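Local structure of possible transcriptional regulator, ArsR family protein (Rhodococcus sp. RHA1, 3F6V) at residues E71-N76 and F109-L114; R61-L66 and A79-S84. The protein probably binds DNA as a dimeric winged helix-turn-helix regulator of the ArsR family and controls transcription, possibly of arsenical-resistance genes. One frame throughout, in Å; residues are numbered along the deposited sequence.

Contact 1 (E71-N76 and F109-L114)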
ATOM      1  N   GLU A  71      -4.406 -22.523  -2.942  1.00 15.46           N
ATOM      2  CA  GLU A  71      -5.431 -22.378  -1.936  0.50 16.15           C
ATOM      3  C   GLU A  71      -4.981 -23.070  -0.651  1.00 16.64           C
ATOM      4  O   GLU A  71      -4.427 -24.209  -0.688  1.00 18.64           O
ATOM      5  CB  GLU A  71      -6.714 -22.984  -2.487  0.50 16.85           C
ATOM      6  CG  GLU A  71      -7.967 -22.695  -1.711  0.50 16.64           C
ATOM      7  CD  GLU A  71      -9.048 -23.726  -2.011  0.50 15.10           C
ATOM      8  OE1 GLU A  71      -8.735 -24.940  -2.029  0.50 17.71           O
ATOM      9  OE2 GLU A  71     -10.204 -23.338  -2.237  0.50 19.02           O
ATOM     10  N   GLN A  72      -5.151 -22.388   0.474  1.00 14.82           N
ATOM     11  CA  GLN A  72      -4.691 -22.860   1.802  1.00 15.92           C
ATOM     12  C   GLN A  72      -5.643 -22.594   2.933  1.00 15.22           C
ATOM     13  O   GLN A  72      -6.491 -21.686   2.845  1.00 15.67           O
ATOM     14  CB  GLN A  72      -3.333 -22.255   2.119  1.00 17.44           C
ATOM     15  CG  GLN A  72      -2.246 -22.755   1.150  1.00 20.29           C
ATOM     16  CD  GLN A  72      -0.996 -21.916   1.189  1.00 24.87           C
ATOM     17  OE1 GLN A  72      -0.304 -21.849   2.212  1.00 29.28           O
ATOM     18  NE2 GLN A  72      -0.708 -21.214   0.066  1.00 22.61           N
ATOM     19  N   THR A  73      -5.524 -23.382   4.018  1.00 15.47           N
ATOM     20  CA  THR A  73      -6.380 -23.186   5.158  1.00 14.75           C
ATOM     21  C   THR A  73      -5.925 -22.065   6.007  1.00 15.56           C
ATOM     22  O   THR A  73      -4.740 -21.640   6.042  1.00 16.24           O
ATOM     23  CB  THR A  73      -6.458 -24.424   6.075  1.00 14.76           C
ATOM     24  OG1 THR A  73      -5.180 -24.600   6.710  1.00 16.03           O
ATOM     25  CG2 THR A  73      -6.834 -25.680   5.251  1.00 15.96           C
ATOM     26  N   VAL A  74      -6.899 -21.550   6.707  1.00 17.84           N
ATOM     27  CA  VAL A  74      -6.617 -20.548   7.689  1.00 18.35           C
ATOM     28  C   VAL A  74      -5.510 -20.991   8.664  1.00 19.48           C
ATOM     29  O   VAL A  74      -4.543 -20.294   8.871  1.00 21.26           O
ATOM     30  CB  VAL A  74      -7.881 -20.128   8.426  1.00 18.82           C
ATOM     31  CG1 VAL A  74      -7.475 -19.275   9.571  1.00 19.37           C
ATOM     32  CG2 VAL A  74      -8.833 -19.385   7.509  1.00 19.67           C
ATOM     33  N   ASN A  75      -5.628 -22.209   9.197  1.00 19.44           N
ATOM     34  CA  ASN A  75      -4.630 -22.683  10.161  1.00 19.17           C
ATOM     35  C   ASN A  75      -3.260 -22.841   9.574  1.00 18.66           C
ATOM     36  O   ASN A  75      -2.269 -22.543  10.223  1.00 20.06           O
ATOM     37  CB  ASN A  75      -5.067 -24.035  10.750  1.00 20.32           C
ATOM     38  CG  ASN A  75      -6.264 -23.882  11.671  1.00 23.79           C
ATOM     39  OD1 ASN A  75      -6.745 -22.761  11.917  1.00 27.09           O
ATOM     40  ND2 ASN A  75      -6.771 -24.997  12.163  1.00 28.27           N
ATOM     41  N   ASN A  76      -3.174 -23.301   8.330  1.00 17.93           N
ATOM     42  CA  ASN A  76      -1.886 -23.456   7.691  0.50 18.41           C
ATOM     43  C   ASN A  76      -1.195 -22.091   7.410  1.00 19.27           C
ATOM     44  O   ASN A  76       0.015 -21.956   7.569  1.00 20.13           O
ATOM     45  CB  ASN A  76      -1.987 -24.421   6.482  0.50 18.12           C
ATOM     46  CG  ASN A  76      -2.200 -25.925   6.907  0.50 15.93           C
ATOM     47  OD1 ASN A  76      -1.742 -26.373   7.977  0.50 17.19           O
ATOM     48  ND2 ASN A  76      -2.869 -26.690   6.057  0.50 15.07           N
ATOM     49  N   PHE A 109     -12.556 -27.326   7.556  1.00 24.54           N
ATOM     50  CA  PHE A 109     -11.508 -26.399   7.113  1.00 23.74           C
ATOM     51  C   PHE A 109     -12.101 -25.237   6.343  1.00 20.83           C
ATOM     52  O   PHE A 109     -13.071 -25.396   5.611  1.00 22.84           O
ATOM     53  CB  PHE A 109     -10.524 -27.092   6.169  1.00 24.38           C
ATOM     54  CG  PHE A 109      -9.799 -28.239   6.778  1.00 26.57           C
ATOM     55  CD1 PHE A 109      -8.726 -28.018   7.617  1.00 26.47           C
ATOM     56  CD2 PHE A 109     -10.196 -29.541   6.507  1.00 29.66           C
ATOM     57  CE1 PHE A 109      -8.051 -29.092   8.194  1.00 30.88           C
ATOM     58  CE2 PHE A 109      -9.528 -30.607   7.057  1.00 31.64           C
ATOM     59  CZ  PHE A 109      -8.470 -30.372   7.920  1.00 30.16           C
ATOM     60  N   ARG A 110     -11.498 -24.080   6.488  0.50 19.67           N
ATOM     61  CA  ARG A 110     -11.897 -22.967   5.668  0.50 17.79           C
ATOM     62  C   ARG A 110     -10.646 -22.740   4.856  0.50 15.65           C
ATOM     63  O   ARG A 110      -9.535 -22.717   5.401  0.50 15.58           O
ATOM     64  CB  ARG A 110     -12.195 -21.753   6.521  0.50 19.17           C
ATOM     65  CG  ARG A 110     -12.682 -20.566   5.746  0.50 20.04           C
ATOM     66  CD  ARG A 110     -13.432 -19.670   6.683  0.50 24.84           C
ATOM     67  NE  ARG A 110     -13.899 -18.421   6.094  0.50 28.53           N
ATOM     68  CZ  ARG A 110     -15.057 -18.273   5.460  0.50 30.87           C
ATOM     69  NH1 ARG A 110     -15.870 -19.309   5.292  0.50 32.34           N
ATOM     70  NH2 ARG A 110     -15.398 -17.086   4.991  0.50 30.85           N
ATOM     71  N   TYR A 111     -10.843 -22.593   3.557  1.00 14.07           N
ATOM     72  CA  TYR A 111      -9.763 -22.372   2.601  1.00 13.48           C
ATOM     73  C   TYR A 111      -9.856 -20.992   1.979  1.00 12.90           C
ATOM     74  O   TYR A 111     -10.963 -20.503   1.722  1.00 14.81           O
ATOM     75  CB  TYR A 111      -9.877 -23.375   1.468  1.00 15.04           C
ATOM     76  CG  TYR A 111      -9.585 -24.802   1.860  1.00 13.25           C
ATOM     77  CD1 TYR A 111      -8.292 -25.320   1.844  1.00 15.03           C
ATOM     78  CD2 TYR A 111     -10.620 -25.630   2.252  1.00 16.86           C
ATOM     79  CE1 TYR A 111      -8.031 -26.673   2.153  1.00 15.08           C
ATOM     80  CE2 TYR A 111     -10.388 -26.953   2.607  1.00 15.11           C
ATOM     81  CZ  TYR A 111      -9.118 -27.460   2.561  1.00 14.69           C
ATOM     82  OH  TYR A 111      -8.909 -28.796   2.925  1.00 17.04           O
ATOM     83  N   TYR A 112      -8.703 -20.383   1.730  1.00 12.30           N
ATOM     84  CA  TYR A 112      -8.638 -19.092   1.023  1.00 11.67           C
ATOM     85  C   TYR A 112      -7.756 -19.234  -0.191  1.00 11.57           C
ATOM     86  O   TYR A 112      -6.784 -19.968  -0.181  1.00 13.27           O
ATOM     87  CB  TYR A 112      -8.079 -18.016   1.948  1.00 13.10           C
ATOM     88  CG  TYR A 112      -9.143 -17.490   2.887  1.00 14.00           C
ATOM     89  CD1 TYR A 112     -10.032 -16.488   2.474  1.00 15.35           C
ATOM     90  CD2 TYR A 112      -9.297 -18.033   4.149  1.00 15.76           C
ATOM     91  CE1 TYR A 112     -11.041 -16.042   3.300  1.00 15.86           C
ATOM     92  CE2 TYR A 112     -10.318 -17.579   5.032  1.00 16.93           C
ATOM     93  CZ  TYR A 112     -11.203 -16.603   4.572  1.00 16.42           C
ATOM     94  OH  TYR A 112     -12.193 -16.125   5.396  1.00 20.30           O
ATOM     95  N   ARG A 113      -8.094 -18.503  -1.247  1.00 12.61           N
ATOM     96  CA  ARG A 113      -7.314 -18.483  -2.476  1.00 11.59           C
ATOM     97  C   ARG A 113      -7.314 -17.050  -3.035  1.00 11.94           C
ATOM     98  O   ARG A 113      -8.239 -16.272  -2.787  1.00 12.04           O
ATOM     99  CB  ARG A 113      -7.918 -19.458  -3.500  1.00 12.60           C
ATOM    100  CG  ARG A 113      -9.296 -19.059  -4.029  1.00 14.02           C
ATOM    101  CD  ARG A 113      -9.863 -20.264  -4.810  1.00 14.74           C
ATOM    102  NE  ARG A 113     -11.105 -19.937  -5.511  1.00 16.24           N
ATOM    103  CZ  ARG A 113     -12.319 -19.944  -4.958  1.00 15.17           C
ATOM    104  NH1 ARG A 113     -12.494 -20.307  -3.673  1.00 16.79           N
ATOM    105  NH2 ARG A 113     -13.382 -19.644  -5.707  1.00 17.58           N
ATOM    106  N   LEU A 114      -6.286 -16.744  -3.810  1.00 12.04           N
ATOM    107  CA  LEU A 114      -6.207 -15.427  -4.448  1.00 12.44           C
ATOM    108  C   LEU A 114      -7.244 -15.271  -5.519  1.00 13.02           C
ATOM    109  O   LEU A 114      -7.558 -16.230  -6.252  1.00 13.30           O
ATOM    110  CB  LEU A 114      -4.802 -15.198  -5.052  1.00 12.47           C
ATOM    111  CG  LEU A 114      -3.720 -14.994  -3.987  1.00 12.72           C
ATOM    112  CD1 LEU A 114      -2.342 -15.131  -4.545  1.00 15.04           C
ATOM    113  CD2 LEU A 114      -3.894 -13.681  -3.277  1.00 15.52           C
TER
HETATM  114  O   HOH W   1     -10.679 -20.821  -1.481  1.00 18.04           O
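In the conformer described, OE2 of E71 has two partners: water 1, which donates to it at 2.7 Å and accepts from NH1 of R113, and R104 of strand 101-106, with which it forms a salt bridge. This is the seam of a winged helix-turn-helix domain, where the short strand 72-73 pairs antiparallel with strand 109-114 of the wing hairpin. Q72 and Y112 form the hydrogen-bonded pair, Q72 N giving to Y112 O at 3.0 Å and Y112 N returning to Q72 O at 2.8 Å. One residue on, T73 and Y111 are a non-hydrogen-bonded pair, and a third bond, from V74 N to R110 O at 3.2 Å, carries the pairing into the first turn of helix 74-78. T73 is the N-cap of that helix: with chi1 at 69°, OG1 reaches forward to the helix start to accept from N76 N, and CG2 lies alongside the Y111 ring, 3.5 Å from CE1. The carboxylate of E71 crosses the base of the same tyrosine, its plane 28° from that of the ring, and R104 makes a cation-pi contact with Y111. Q72 and Y112 point to the other face of the sheet. There Y112 packs on L92 and T96 of helix 85-97, and its hydroxyl accepts from R110 NE, 17° out of the guanidinium plane. V74 runs beside this tyrosine and meets the ring at its edge, CG2 lying 3.4 Å from CE2.

Contact 2 (R61-L66 and A79-S84)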
ATOM      1  N   ARG A  61       0.273  -8.391   3.101  1.00 12.73           N
ATOM      2  CA  ARG A  61       1.198  -8.622   1.975  1.00 12.73           C
ATOM      3  C   ARG A  61       1.732 -10.026   2.005  1.00 12.82           C
ATOM      4  O   ARG A  61       1.795 -10.696   0.949  1.00 12.60           O
ATOM      5  CB  ARG A  61       2.396  -7.668   1.970  1.00 13.86           C
ATOM      6  CG  ARG A  61       1.957  -6.230   1.753  1.00 13.49           C
ATOM      7  CD  ARG A  61       3.094  -5.330   1.331  1.00 15.38           C
ATOM      8  NE  ARG A  61       4.296  -5.348   2.110  1.00 15.05           N
ATOM      9  CZ  ARG A  61       4.718  -4.354   2.919  1.00 14.64           C
ATOM     10  NH1 ARG A  61       3.947  -3.316   3.226  1.00 16.50           N
ATOM     11  NH2 ARG A  61       5.915  -4.410   3.436  1.00 16.96           N
ATOM     12  N   ARG A  62       2.138 -10.451   3.202  1.00 13.23           N
ATOM     13  CA  ARG A  62       2.737 -11.794   3.310  1.00 14.06           C
ATOM     14  C   ARG A  62       1.672 -12.867   3.062  1.00 13.82           C
ATOM     15  O   ARG A  62       1.961 -13.869   2.420  1.00 14.54           O
ATOM     16  CB  ARG A  62       3.370 -11.988   4.688  1.00 14.77           C
ATOM     17  CG  ARG A  62       4.083 -13.314   4.857  1.00 18.28           C
ATOM     18  CD  ARG A  62       5.254 -13.465   3.907  1.00 23.36           C
ATOM     19  NE  ARG A  62       5.889 -14.778   4.023  1.00 26.50           N
ATOM     20  CZ  ARG A  62       6.324 -15.483   2.981  1.00 29.51           C
ATOM     21  NH1 ARG A  62       6.198 -15.010   1.729  1.00 30.94           N
ATOM     22  NH2 ARG A  62       6.888 -16.665   3.192  1.00 32.69           N
ATOM     23  N   LEU A  63       0.442 -12.643   3.531  1.00 13.21           N
ATOM     24  CA  LEU A  63      -0.613 -13.641   3.290  1.00 12.88           C
ATOM     25  C   LEU A  63      -0.860 -13.772   1.780  1.00 13.03           C
ATOM     26  O   LEU A  63      -1.020 -14.881   1.258  1.00 13.00           O
ATOM     27  CB  LEU A  63      -1.912 -13.250   3.970  1.00 13.38           C
ATOM     28  CG  LEU A  63      -1.960 -13.467   5.478  1.00 13.02           C
ATOM     29  CD1 LEU A  63      -3.109 -12.723   6.128  1.00 15.74           C
ATOM     30  CD2 LEU A  63      -2.079 -14.977   5.785  1.00 14.88           C
ATOM     31  N   VAL A  64      -0.874 -12.645   1.060  1.00 12.66           N
ATOM     32  CA  VAL A  64      -1.042 -12.692  -0.383  1.00 12.58           C
ATOM     33  C   VAL A  64       0.111 -13.485  -1.036  1.00 13.28           C
ATOM     34  O   VAL A  64      -0.142 -14.318  -1.925  1.00 14.27           O
ATOM     35  CB  VAL A  64      -1.190 -11.225  -0.947  1.00 12.68           C
ATOM     36  CG1 VAL A  64      -0.944 -11.183  -2.437  1.00 13.03           C
ATOM     37  CG2 VAL A  64      -2.591 -10.689  -0.589  1.00 15.25           C
ATOM     38  N   GLN A  65       1.362 -13.224  -0.616  1.00 12.74           N
ATOM     39  CA  GLN A  65       2.498 -14.017  -1.137  1.00 13.47           C
ATOM     40  C   GLN A  65       2.350 -15.497  -0.852  1.00 14.68           C
ATOM     41  O   GLN A  65       2.545 -16.313  -1.764  1.00 15.86           O
ATOM     42  CB  GLN A  65       3.779 -13.544  -0.527  1.00 14.08           C
ATOM     43  CG  GLN A  65       4.168 -12.150  -1.025  1.00 14.80           C
ATOM     44  CD  GLN A  65       5.486 -11.758  -0.469  1.00 15.21           C
ATOM     45  OE1 GLN A  65       5.810 -12.127   0.684  1.00 20.18           O
ATOM     46  NE2 GLN A  65       6.282 -11.020  -1.258  1.00 15.68           N
ATOM     47  N   LEU A  66       1.975 -15.835   0.373  1.00 14.44           N
ATOM     48  CA  LEU A  66       1.816 -17.239   0.721  1.00 14.68           C
ATOM     49  C   LEU A  66       0.786 -17.928  -0.161  1.00 13.66           C
ATOM     50  O   LEU A  66       0.966 -19.093  -0.577  1.00 16.14           O
ATOM     51  CB  LEU A  66       1.487 -17.392   2.195  1.00 15.20           C
ATOM     52  CG  LEU A  66       2.605 -17.074   3.157  1.00 16.35           C
ATOM     53  CD1 LEU A  66       2.058 -16.903   4.570  1.00 19.01           C
ATOM     54  CD2 LEU A  66       3.735 -18.135   3.129  1.00 18.75           C
ATOM     55  N   ALA A  79       0.155 -20.414  10.653  1.00 23.95           N
ATOM     56  CA  ALA A  79       1.400 -21.032  11.167  1.00 24.80           C
ATOM     57  C   ALA A  79       2.674 -20.358  10.698  1.00 25.57           C
ATOM     58  O   ALA A  79       3.758 -20.590  11.214  1.00 26.54           O
ATOM     59  CB  ALA A  79       1.430 -22.513  10.801  1.00 25.35           C
ATOM     60  N   HIS A  80       2.552 -19.483   9.713  1.00 26.18           N
ATOM     61  CA  HIS A  80       3.691 -18.659   9.279  1.00 25.60           C
ATOM     62  C   HIS A  80       3.932 -17.352  10.070  1.00 26.27           C
ATOM     63  O   HIS A  80       4.855 -16.583   9.753  1.00 26.76           O
ATOM     64  CB  HIS A  80       3.495 -18.287   7.811  1.00 26.43           C
ATOM     65  CG  HIS A  80       3.734 -19.412   6.859  1.00 24.27           C
ATOM     66  ND1 HIS A  80       2.726 -20.254   6.441  1.00 26.62           N
ATOM     67  CD2 HIS A  80       4.856 -19.815   6.213  1.00 26.12           C
ATOM     68  CE1 HIS A  80       3.213 -21.131   5.580  1.00 26.36           C
ATOM     69  NE2 HIS A  80       4.504 -20.896   5.435  1.00 27.69           N
ATOM     70  N   PHE A  81       3.079 -17.069  11.050  1.00 25.63           N
ATOM     71  CA  PHE A  81       3.155 -15.814  11.797  1.00 26.17           C
ATOM     72  C   PHE A  81       3.074 -16.049  13.305  1.00 27.17           C
ATOM     73  O   PHE A  81       2.399 -16.997  13.737  1.00 28.19           O
ATOM     74  CB  PHE A  81       1.985 -14.901  11.442  1.00 25.32           C
ATOM     75  CG  PHE A  81       1.845 -14.623   9.987  1.00 23.42           C
ATOM     76  CD1 PHE A  81       1.096 -15.483   9.190  1.00 24.21           C
ATOM     77  CD2 PHE A  81       2.388 -13.460   9.423  1.00 21.48           C
ATOM     78  CE1 PHE A  81       0.931 -15.235   7.833  1.00 23.26           C
ATOM     79  CE2 PHE A  81       2.228 -13.206   8.062  1.00 22.14           C
ATOM     80  CZ  PHE A  81       1.501 -14.084   7.279  1.00 20.63           C
ATOM     81  N   PRO A  82       3.704 -15.162  14.103  1.00 28.06           N
ATOM     82  CA  PRO A  82       3.449 -15.166  15.552  1.00 28.42           C
ATOM     83  C   PRO A  82       1.984 -14.870  15.955  1.00 28.02           C
ATOM     84  O   PRO A  82       1.553 -15.270  17.041  1.00 28.26           O
ATOM     85  CB  PRO A  82       4.414 -14.092  16.102  1.00 28.58           C
ATOM     86  CG  PRO A  82       4.877 -13.292  14.940  1.00 29.27           C
ATOM     87  CD  PRO A  82       4.756 -14.195  13.727  1.00 27.79           C
ATOM     88  N   ALA A  83       1.227 -14.184  15.098  1.00 27.29           N
ATOM     89  CA  ALA A  83      -0.160 -13.836  15.400  1.00 26.37           C
ATOM     90  C   ALA A  83      -1.074 -15.066  15.450  1.00 25.94           C
ATOM     91  O   ALA A  83      -0.802 -16.074  14.808  1.00 26.09           O
ATOM     92  CB  ALA A  83      -0.685 -12.832  14.386  1.00 26.84           C
ATOM     93  N   SER A  84      -2.163 -14.950  16.198  1.00 24.94           N
ATOM     94  CA  SER A  84      -3.126 -16.044  16.368  1.00 24.32           C
ATOM     95  C   SER A  84      -3.891 -16.382  15.101  1.00 23.23           C
ATOM     96  O   SER A  84      -3.948 -15.573  14.158  1.00 21.59           O
ATOM     97  CB  SER A  84      -4.127 -15.673  17.459  1.00 25.21           C
ATOM     98  OG  SER A  84      -5.063 -14.746  16.958  1.00 24.27           O
TER
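The last turns of helix 58-66 face the irregular loop that follows helix 74-78, and the two backbones stay well apart, L66 and H80 being the nearest pair at 8.9 Å between CA atoms; side chains alone bridge the gap. F81 reaches across to the helix with the outer atoms of its ring, approached obliquely: CE1 meets CD2 of L63 at 3.6 Å and CZ meets CG of R62 at the same distance. The arginine offers its aliphatic part because CG stands opposite the backbone N (chi1 -177°) and the chain then bends at chi2, 63°, carrying the guanidinium away from the ring. NH1 there donates to OE1 of Q65, approaching well above the amide plane. In the helix-turn-helix, the loop 79-84 is the turn between helix 74-78 and helix 85-97, the presumed recognition helix by family precedent; S84 caps the latter through A87 N, and I88 packs on both L63 and F81. L66 uses both methyls. CD1 touches both F81 CE1 and the CB-CG end of H80, while CD2 sits over the imidazole of H80 in a CH-pi contact, 3.7 Å from the ring centroid and 11° off its normal. The same methyl lies against one face of the R62 guanidinium, set toward its rim.

Contacts 1 and 2 belong to the same winged helix-turn-helix, their centres about 11 Å apart. Their segments alternate along the chain: helix 58-66 leads into strand 72-73, and helix 74-78 then leads into loop 79-84. A probable hydrogen bond joins them directly, Q72 NE2 lying 2.8 Å from L66 O at the end of the helix, and L114 CD1 packs 3.5 Å from V64 O. The weak bond from H80 ND1 to N76 O adds a second polar tie. Contact 1 joins strand 72-73 to the wing hairpin, and the side chain of R113 comes within about 4 Å of a bound magnesium ion; R61 and Q65, on the same helix as contact 2 but taking no part in it, bond to D50 and F129 of the second subunit.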